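Local coordinates for protein endo-beta-1,2-glucanase (Talaromyces funiculosus, PDB 6IMV) that hydrolyses internal linkages of beta-1,2-glucan as a fungal endo-acting glycoside hydrolase, and binds the disaccharide sophorose, at residues 169-181 with 191-203. Sequence-based numbering, arbitrary orientation.
Sequences LLWAVYAFIQAAE and LAKKWQTWMDYTK. With NAG (2-acetamido-2-deoxy-beta-D-glucopyranose), chain F.
Leu169 and Leu170 touch the benzo-ring carbons of Trp198, Leu169 with CD2 near CH2 and Leu170 with CD2 3.8 Å from CZ3. Leu170 also slides past Thr202, whose OG1 is spent on its own helix, donating to Met199 O at 2.6 Å, a bond that satisfies the hydroxyl where Leu170 CD2 packs against it. Beta-branched Val173 spreads two methyls, CG1 to Trp195 CE3 and CG2 to Trp198 CZ3. Met199 SD lies at the edge of the Tyr174 ring, 5.2 Å from its centroid, a Met-aromatic contact, while Tyr174 OH hydrogen-bonds Glu458. Helices 163-182 and 186-210 form an antiparallel hairpin; the axes of segments 169-181 and 191-203 come within 8.9 Å and run at 156°, with knobs-into-holes packing: flexible Met199 fills the hole of Leu170, Val173, Tyr174 and Ile177. Phe176, CG anti to the backbone N (chi1 174°), reaches across to turn its edge to the Trp195 five-membered ring, planes at 70°. Ile177 is the reciprocal knob, among Ala192, Trp195, Gln196 and Met199; the small Ala192 lets the backbones close in, and Ala180 CB touches its CB at 3.7 Å. Glu181 OE2 and Gln196 OE1 share a water. On the outer side, Tyr201 lays a ring face under N2 of a protein-attached N-acetylglucosamine, 3.6 Å above its plane; a serine here would probably leave that sugar without its aromatic platform.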
ATOM      1  N   LEU A 169       5.017   5.835   4.896  1.00 10.57           N
ATOM      2  CA  LEU A 169       5.032   5.670   6.344  1.00 11.06           C
ATOM      3  C   LEU A 169       4.664   6.981   7.051  1.00 11.50           C
ATOM      4  O   LEU A 169       3.917   6.975   8.036  1.00 12.24           O
ATOM      5  CB  LEU A 169       6.416   5.182   6.781  1.00 11.07           C
ATOM      6  CG  LEU A 169       6.640   5.053   8.291  1.00 11.04           C
ATOM      7  CD1 LEU A 169       5.573   4.199   8.955  1.00 11.19           C
ATOM      8  CD2 LEU A 169       8.019   4.487   8.568  1.00 10.80           C
ATOM      9  N   LEU A 170       5.202   8.104   6.570  1.00 12.06           N
ATOM     10  CA  LEU A 170       5.088   9.366   7.289  1.00 12.29           C
ATOM     11  C   LEU A 170       3.626   9.822   7.379  1.00 12.18           C
ATOM     12  O   LEU A 170       3.173  10.232   8.459  1.00 12.11           O
ATOM     13  CB  LEU A 170       5.984  10.411   6.625  1.00 12.72           C
ATOM     14  CG  LEU A 170       7.468  10.219   6.916  1.00 13.24           C
ATOM     15  CD1 LEU A 170       8.323  11.019   5.947  1.00 13.85           C
ATOM     16  CD2 LEU A 170       7.775  10.593   8.359  1.00 13.45           C
ATOM     17  N   TRP A 171       2.875   9.719   6.279  1.00 12.16           N
ATOM     18  CA  TRP A 171       1.457  10.125   6.296  1.00 12.17           C
ATOM     19  C   TRP A 171       0.628   9.100   7.083  1.00 11.93           C
ATOM     20  O   TRP A 171      -0.397   9.455   7.658  1.00 11.92           O
ATOM     21  CB  TRP A 171       0.922  10.374   4.879  1.00 12.04           C
ATOM     22  CG  TRP A 171       1.504  11.607   4.260  1.00 12.54           C
ATOM     23  CD1 TRP A 171       2.455  11.658   3.282  1.00 12.36           C
ATOM     24  CD2 TRP A 171       1.213  12.978   4.606  1.00 12.50           C
ATOM     25  NE1 TRP A 171       2.763  12.958   2.991  1.00 12.84           N
ATOM     26  CE2 TRP A 171       2.016  13.790   3.784  1.00 12.47           C
ATOM     27  CE3 TRP A 171       0.354  13.593   5.523  1.00 12.93           C
ATOM     28  CZ2 TRP A 171       1.986  15.180   3.845  1.00 12.90           C
ATOM     29  CZ3 TRP A 171       0.328  14.968   5.599  1.00 13.07           C
ATOM     30  CH2 TRP A 171       1.125  15.750   4.760  1.00 13.27           C
ATOM     31  N   ALA A 172       1.077   7.839   7.137  1.00 11.89           N
ATOM     32  CA  ALA A 172       0.383   6.834   7.952  1.00 12.15           C
ATOM     33  C   ALA A 172       0.524   7.193   9.441  1.00 12.11           C
ATOM     34  O   ALA A 172      -0.444   7.136  10.199  1.00 11.96           O
ATOM     35  CB  ALA A 172       0.899   5.449   7.652  1.00 12.19           C
ATOM     36  N   VAL A 173       1.735   7.585   9.842  1.00 12.29           N
ATOM     37  CA  VAL A 173       2.024   7.990  11.223  1.00 12.36           C
ATOM     38  C   VAL A 173       1.244   9.269  11.558  1.00 12.48           C
ATOM     39  O   VAL A 173       0.725   9.404  12.657  1.00 12.70           O
ATOM     40  CB  VAL A 173       3.539   8.138  11.466  1.00 12.30           C
ATOM     41  CG1 VAL A 173       3.844   8.860  12.775  1.00 12.52           C
ATOM     42  CG2 VAL A 173       4.235   6.784  11.437  1.00 12.13           C
ATOM     43  N   TYR A 174       1.181  10.194  10.598  1.00 13.04           N
ATOM     44  CA  TYR A 174       0.410  11.441  10.697  1.00 13.30           C
ATOM     45  C   TYR A 174      -1.050  11.107  11.046  1.00 13.95           C
ATOM     46  O   TYR A 174      -1.615  11.667  12.002  1.00 14.70           O
ATOM     47  CB  TYR A 174       0.569  12.205   9.379  1.00 13.14           C
ATOM     48  CG  TYR A 174       0.108  13.640   9.334  1.00 13.30           C
ATOM     49  CD1 TYR A 174       0.989  14.680   9.594  1.00 13.08           C
ATOM     50  CD2 TYR A 174      -1.172  13.968   8.916  1.00 13.22           C
ATOM     51  CE1 TYR A 174       0.598  16.006   9.485  1.00 13.00           C
ATOM     52  CE2 TYR A 174      -1.580  15.291   8.802  1.00 13.54           C
ATOM     53  CZ  TYR A 174      -0.695  16.314   9.095  1.00 13.25           C
ATOM     54  OH  TYR A 174      -1.094  17.616   8.979  1.00 14.12           O
ATOM     55  N   ALA A 175      -1.636  10.155  10.308  1.00 13.62           N
ATOM     56  CA  ALA A 175      -3.006   9.650  10.567  1.00 13.83           C
ATOM     57  C   ALA A 175      -3.122   9.044  11.971  1.00 13.72           C
ATOM     58  O   ALA A 175      -4.081   9.333  12.702  1.00 13.77           O
ATOM     59  CB  ALA A 175      -3.397   8.633   9.529  1.00 13.55           C
ATOM     60  N   PHE A 176      -2.171   8.170  12.318  1.00 13.89           N
ATOM     61  CA  PHE A 176      -2.216   7.440  13.575  1.00 14.02           C
ATOM     62  C   PHE A 176      -2.231   8.422  14.749  1.00 14.38           C
ATOM     63  O   PHE A 176      -2.968   8.225  15.718  1.00 14.91           O
ATOM     64  CB  PHE A 176      -1.035   6.479  13.721  1.00 13.92           C
ATOM     65  CG  PHE A 176      -0.993   5.817  15.069  1.00 14.03           C
ATOM     66  CD1 PHE A 176      -1.752   4.687  15.324  1.00 14.31           C
ATOM     67  CD2 PHE A 176      -0.234   6.353  16.099  1.00 14.58           C
ATOM     68  CE1 PHE A 176      -1.737   4.095  16.578  1.00 14.48           C
ATOM     69  CE2 PHE A 176      -0.219   5.761  17.351  1.00 14.19           C
ATOM     70  CZ  PHE A 176      -0.962   4.627  17.586  1.00 14.58           C
ATOM     71  N   ILE A 177      -1.380   9.445  14.660  1.00 14.46           N
ATOM     72  CA  ILE A 177      -1.270  10.474  15.691  1.00 15.29           C
ATOM     73  C   ILE A 177      -2.639  11.122  15.892  1.00 15.58           C
ATOM     74  O   ILE A 177      -3.085  11.259  17.034  1.00 16.08           O
ATOM     75  CB  ILE A 177      -0.188  11.509  15.334  1.00 15.30           C
ATOM     76  CG1 ILE A 177       1.212  10.927  15.530  1.00 15.63           C
ATOM     77  CG2 ILE A 177      -0.373  12.811  16.104  1.00 15.44           C
ATOM     78  CD1 ILE A 177       2.279  11.659  14.749  1.00 15.70           C
ATOM     79  N   GLN A 178      -3.286  11.512  14.783  1.00 16.07           N
ATOM     80  CA  GLN A 178      -4.594  12.127  14.832  1.00 16.90           C
ATOM     81  C   GLN A 178      -5.608  11.160  15.470  1.00 16.94           C
ATOM     82  O   GLN A 178      -6.397  11.572  16.327  1.00 17.01           O
ATOM     83  CB  GLN A 178      -5.059  12.569  13.447  1.00 17.54           C
ATOM     84  CG  GLN A 178      -6.338  13.384  13.477  1.00 18.50           C
ATOM     85  CD  GLN A 178      -6.179  14.644  14.297  1.00 19.77           C
ATOM     86  OE1 GLN A 178      -5.305  15.467  14.050  1.00 20.09           O
ATOM     87  NE2 GLN A 178      -7.018  14.795  15.305  1.00 20.86           N
ATOM     88  N   ALA A 179      -5.595   9.894  15.043  1.00 15.94           N
ATOM     89  CA  ALA A 179      -6.539   8.895  15.545  1.00 15.89           C
ATOM     90  C   ALA A 179      -6.390   8.745  17.067  1.00 15.99           C
ATOM     91  O   ALA A 179      -7.374   8.713  17.788  1.00 14.97           O
ATOM     92  CB  ALA A 179      -6.320   7.571  14.853  1.00 15.70           C
ATOM     93  N   ALA A 180      -5.140   8.642  17.531  1.00 16.06           N
ATOM     94  CA  ALA A 180      -4.833   8.443  18.945  1.00 16.75           C
ATOM     95  C   ALA A 180      -5.315   9.646  19.768  1.00 17.53           C
ATOM     96  O   ALA A 180      -5.920   9.469  20.827  1.00 17.72           O
ATOM     97  CB  ALA A 180      -3.360   8.214  19.124  1.00 16.66           C
ATOM     98  N   GLU A 181      -5.071  10.859  19.259  1.00 18.63           N
ATOM     99  CA  GLU A 181      -5.453  12.088  19.962  1.00 19.73           C
ATOM    100  C   GLU A 181      -6.983  12.241  19.967  1.00 21.32           C
ATOM    101  O   GLU A 181      -7.538  12.692  20.965  1.00 24.47           O
ATOM    102  CB  GLU A 181      -4.700  13.285  19.382  1.00 19.54           C
ATOM    103  CG  GLU A 181      -3.226  13.257  19.754  1.00 18.99           C
ATOM    104  CD  GLU A 181      -2.320  14.253  19.049  1.00 19.22           C
ATOM    105  OE1 GLU A 181      -2.825  15.047  18.232  1.00 19.64           O
ATOM    106  OE2 GLU A 181      -1.100  14.225  19.320  1.00 18.39           O
ATOM    107  N   LEU A 191       1.343   8.384  23.834  1.00 19.37           N
ATOM    108  CA  LEU A 191       1.920   7.576  22.752  1.00 19.15           C
ATOM    109  C   LEU A 191       2.002   8.413  21.470  1.00 18.52           C
ATOM    110  O   LEU A 191       3.035   8.418  20.806  1.00 17.65           O
ATOM    111  CB  LEU A 191       1.077   6.313  22.534  1.00 19.70           C
ATOM    112  CG  LEU A 191       1.528   5.395  21.393  1.00 20.01           C
ATOM    113  CD1 LEU A 191       2.974   4.935  21.584  1.00 19.22           C
ATOM    114  CD2 LEU A 191       0.597   4.188  21.266  1.00 19.22           C
ATOM    115  N   ALA A 192       0.914   9.130  21.158  1.00 18.48           N
ATOM    116  CA  ALA A 192       0.795   9.941  19.946  1.00 18.98           C
ATOM    117  C   ALA A 192       1.880  11.019  19.914  1.00 19.73           C
ATOM    118  O   ALA A 192       2.452  11.286  18.861  1.00 20.15           O
ATOM    119  CB  ALA A 192      -0.578  10.564  19.863  1.00 19.04           C
ATOM    120  N   LYS A 193       2.138  11.646  21.066  1.00 20.66           N
ATOM    121  CA  LYS A 193       3.090  12.761  21.160  1.00 21.93           C
ATOM    122  C   LYS A 193       4.523  12.255  20.958  1.00 20.08           C
ATOM    123  O   LYS A 193       5.342  12.958  20.384  1.00 19.81           O
ATOM    124  CB  LYS A 193       2.918  13.510  22.485  1.00 24.17           C
ATOM    125  CG  LYS A 193       1.722  14.452  22.502  1.00 27.18           C
ATOM    126  CD  LYS A 193       1.380  14.964  23.883  1.00 30.53           C
ATOM    127  CE  LYS A 193       0.232  15.953  23.863  1.00 33.61           C
ATOM    128  NZ  LYS A 193       0.139  16.710  25.133  1.00 34.92           N
ATOM    129  N   LYS A 194       4.810  11.029  21.407  1.00 19.19           N
ATOM    130  CA  LYS A 194       6.117  10.406  21.165  1.00 19.04           C
ATOM    131  C   LYS A 194       6.291  10.126  19.664  1.00 17.79           C
ATOM    132  O   LYS A 194       7.360  10.345  19.116  1.00 16.75           O
ATOM    133  CB  LYS A 194       6.259   9.129  21.993  1.00 20.05           C
ATOM    134  CG  LYS A 194       6.223   9.322  23.503  1.00 21.41           C
ATOM    135  CD  LYS A 194       6.157   8.007  24.243  1.00 23.50           C
ATOM    136  CE  LYS A 194       5.899   8.177  25.720  1.00 25.19           C
ATOM    137  NZ  LYS A 194       6.015   6.876  26.414  1.00 27.94           N
ATOM    138  N   TRP A 195       5.218   9.664  19.005  1.00 16.50           N
ATOM    139  CA  TRP A 195       5.224   9.454  17.560  1.00 15.68           C
ATOM    140  C   TRP A 195       5.361  10.794  16.828  1.00 15.62           C
ATOM    141  O   TRP A 195       6.049  10.854  15.796  1.00 15.18           O
ATOM    142  CB  TRP A 195       4.007   8.651  17.084  1.00 14.84           C
ATOM    143  CG  TRP A 195       4.249   7.173  17.146  1.00 14.69           C
ATOM    144  CD1 TRP A 195       3.792   6.310  18.097  1.00 14.96           C
ATOM    145  CD2 TRP A 195       5.084   6.393  16.271  1.00 14.25           C
ATOM    146  NE1 TRP A 195       4.263   5.047  17.866  1.00 14.90           N
ATOM    147  CE2 TRP A 195       5.054   5.062  16.749  1.00 14.48           C
ATOM    148  CE3 TRP A 195       5.852   6.680  15.138  1.00 13.79           C
ATOM    149  CZ2 TRP A 195       5.753   4.027  16.125  1.00 13.98           C
ATOM    150  CZ3 TRP A 195       6.538   5.653  14.518  1.00 13.60           C
ATOM    151  CH2 TRP A 195       6.487   4.345  15.005  1.00 13.73           C
ATOM    152  N   GLN A 196       4.744  11.853  17.366  1.00 15.59           N
ATOM    153  CA  GLN A 196       4.840  13.196  16.779  1.00 16.29           C
ATOM    154  C   GLN A 196       6.317  13.638  16.778  1.00 16.20           C
ATOM    155  O   GLN A 196       6.810  14.183  15.787  1.00 15.67           O
ATOM    156  CB  GLN A 196       3.911  14.179  17.510  1.00 16.81           C
ATOM    157  CG  GLN A 196       3.949  15.609  16.964  1.00 16.88           C
ATOM    158  CD  GLN A 196       3.090  15.837  15.739  1.00 18.01           C
ATOM    159  OE1 GLN A 196       1.896  15.522  15.711  1.00 18.03           O
ATOM    160  NE2 GLN A 196       3.686  16.431  14.709  1.00 17.89           N
ATOM    161  N   THR A 197       7.024  13.362  17.880  1.00 16.20           N
ATOM    162  CA  THR A 197       8.456  13.678  18.008  1.00 16.06           C
ATOM    163  C   THR A 197       9.261  12.950  16.922  1.00 15.85           C
ATOM    164  O   THR A 197      10.134  13.556  16.284  1.00 15.25           O
ATOM    165  CB  THR A 197       8.957  13.347  19.416  1.00 16.49           C
ATOM    166  OG1 THR A 197       8.185  14.177  20.281  1.00 17.34           O
ATOM    167  CG2 THR A 197      10.433  13.615  19.620  1.00 17.07           C
ATOM    168  N   TRP A 198       8.996  11.648  16.736  1.00 15.28           N
ATOM    169  CA  TRP A 198       9.685  10.870  15.706  1.00 14.69           C
ATOM    170  C   TRP A 198       9.411  11.501  14.331  1.00 14.23           C
ATOM    171  O   TRP A 198      10.321  11.772  13.565  1.00 13.81           O
ATOM    172  CB  TRP A 198       9.282   9.380  15.743  1.00 14.50           C
ATOM    173  CG  TRP A 198       9.870   8.610  14.601  1.00 14.65           C
ATOM    174  CD1 TRP A 198      11.106   8.033  14.549  1.00 14.75           C
ATOM    175  CD2 TRP A 198       9.278   8.406  13.305  1.00 14.53           C
ATOM    176  NE1 TRP A 198      11.327   7.499  13.309  1.00 14.65           N
ATOM    177  CE2 TRP A 198      10.220   7.700  12.531  1.00 14.34           C
ATOM    178  CE3 TRP A 198       8.051   8.756  12.721  1.00 14.55           C
ATOM    179  CZ2 TRP A 198       9.965   7.326  11.212  1.00 14.40           C
ATOM    180  CZ3 TRP A 198       7.801   8.382  11.419  1.00 14.39           C
ATOM    181  CH2 TRP A 198       8.752   7.685  10.676  1.00 14.34           C
ATOM    182  N   MET A 199       8.128  11.740  14.043  1.00 14.40           N
ATOM    183  CA  MET A 199       7.681  12.235  12.751  1.00 14.34           C
ATOM    184  C   MET A 199       8.280  13.619  12.484  1.00 14.65           C
ATOM    185  O   MET A 199       8.713  13.915  11.357  1.00 14.00           O
ATOM    186  CB  MET A 199       6.155  12.328  12.730  1.00 14.83           C
ATOM    187  CG  MET A 199       5.579  12.594  11.375  1.00 14.94           C
ATOM    188  SD  MET A 199       3.774  12.624  11.415  1.00 15.90           S
ATOM    189  CE  MET A 199       3.485  14.143  12.323  1.00 15.35           C
ATOM    190  N   ASP A 200       8.310  14.459  13.522  1.00 14.15           N
ATOM    191  CA  ASP A 200       8.791  15.838  13.404  1.00 15.13           C
ATOM    192  C   ASP A 200      10.291  15.850  13.084  1.00 14.79           C
ATOM    193  O   ASP A 200      10.765  16.740  12.376  1.00 15.56           O
ATOM    194  CB  ASP A 200       8.496  16.669  14.661  1.00 15.25           C
ATOM    195  CG  ASP A 200       7.041  17.085  14.801  1.00 15.90           C
ATOM    196  OD1 ASP A 200       6.306  16.998  13.804  1.00 16.22           O
ATOM    197  OD2 ASP A 200       6.650  17.489  15.916  1.00 16.97           O
ATOM    198  N   TYR A 201      11.035  14.864  13.592  1.00 15.01           N
ATOM    199  CA  TYR A 201      12.476  14.827  13.361  1.00 14.56           C
ATOM    200  C   TYR A 201      12.771  14.665  11.859  1.00 14.15           C
ATOM    201  O   TYR A 201      13.713  15.291  11.333  1.00 13.99           O
ATOM    202  CB  TYR A 201      13.137  13.742  14.211  1.00 14.66           C
ATOM    203  CG  TYR A 201      14.613  13.612  13.949  1.00 14.76           C
ATOM    204  CD1 TYR A 201      15.487  14.642  14.263  1.00 15.00           C
ATOM    205  CD2 TYR A 201      15.131  12.481  13.340  1.00 15.37           C
ATOM    206  CE1 TYR A 201      16.844  14.545  14.003  1.00 14.94           C
ATOM    207  CE2 TYR A 201      16.487  12.360  13.086  1.00 15.56           C
ATOM    208  CZ  TYR A 201      17.343  13.398  13.414  1.00 15.42           C
ATOM    209  OH  TYR A 201      18.668  13.271  13.137  1.00 16.18           O
ATOM    210  N   THR A 202      11.972  13.849  11.157  1.00 13.51           N
ATOM    211  CA  THR A 202      12.172  13.636   9.709  1.00 14.05           C
ATOM    212  C   THR A 202      12.015  14.949   8.924  1.00 14.42           C
ATOM    213  O   THR A 202      12.604  15.103   7.858  1.00 14.34           O
ATOM    214  CB  THR A 202      11.216  12.588   9.120  1.00 13.84           C
ATOM    215  OG1 THR A 202       9.877  13.095   9.133  1.00 13.59           O
ATOM    216  CG2 THR A 202      11.301  11.260   9.836  1.00 13.78           C
ATOM    217  N   LYS A 203      11.195  15.874   9.431  1.00 14.82           N
ATOM    218  CA  LYS A 203      10.959  17.166   8.767  1.00 15.47           C
ATOM    219  C   LYS A 203      12.276  17.952   8.680  1.00 15.57           C
ATOM    220  O   LYS A 203      12.546  18.620   7.658  1.00 16.58           O
ATOM    221  CB  LYS A 203       9.892  17.983   9.509  1.00 15.57           C
ATOM    222  CG  LYS A 203       8.539  17.306   9.685  1.00 15.39           C
ATOM    223  CD  LYS A 203       7.538  18.182  10.420  1.00 15.83           C
ATOM    224  CE  LYS A 203       6.150  17.583  10.478  1.00 15.92           C
ATOM    225  NZ  LYS A 203       5.359  18.192  11.568  1.00 16.11           N
TER
HETATM  226  C1  NAG F 601      17.828  10.464  16.162  1.00 20.85           C
HETATM  227  C2  NAG F 601      17.041  11.279  17.162  1.00 22.22           C
HETATM  228  C3  NAG F 601      17.596  12.695  17.208  1.00 23.85           C
HETATM  229  C4  NAG F 601      19.092  12.688  17.485  1.00 24.88           C
HETATM  230  C5  NAG F 601      19.752  11.782  16.466  1.00 24.73           C
HETATM  231  C6  NAG F 601      21.267  11.681  16.620  1.00 25.03           C
HETATM  232  C7  NAG F 601      14.639  11.010  17.540  1.00 21.63           C
HETATM  233  C8  NAG F 601      13.291  11.102  16.890  1.00 21.97           C
HETATM  234  N2  NAG F 601      15.659  11.291  16.757  1.00 22.22           N
HETATM  235  O3  NAG F 601      16.896  13.419  18.205  1.00 24.11           O
HETATM  236  O4  NAG F 601      19.629  14.013  17.362  1.00 29.56           O
HETATM  237  O5  NAG F 601      19.174  10.489  16.602  1.00 21.89           O
HETATM  238  O6  NAG F 601      21.529  10.612  17.536  1.00 28.89           O
HETATM  239  O7  NAG F 601      14.756  10.718  18.709  1.00 22.25           O
HETATM  240  O   HOH W   1       0.698  15.652  18.108  1.00 22.53           O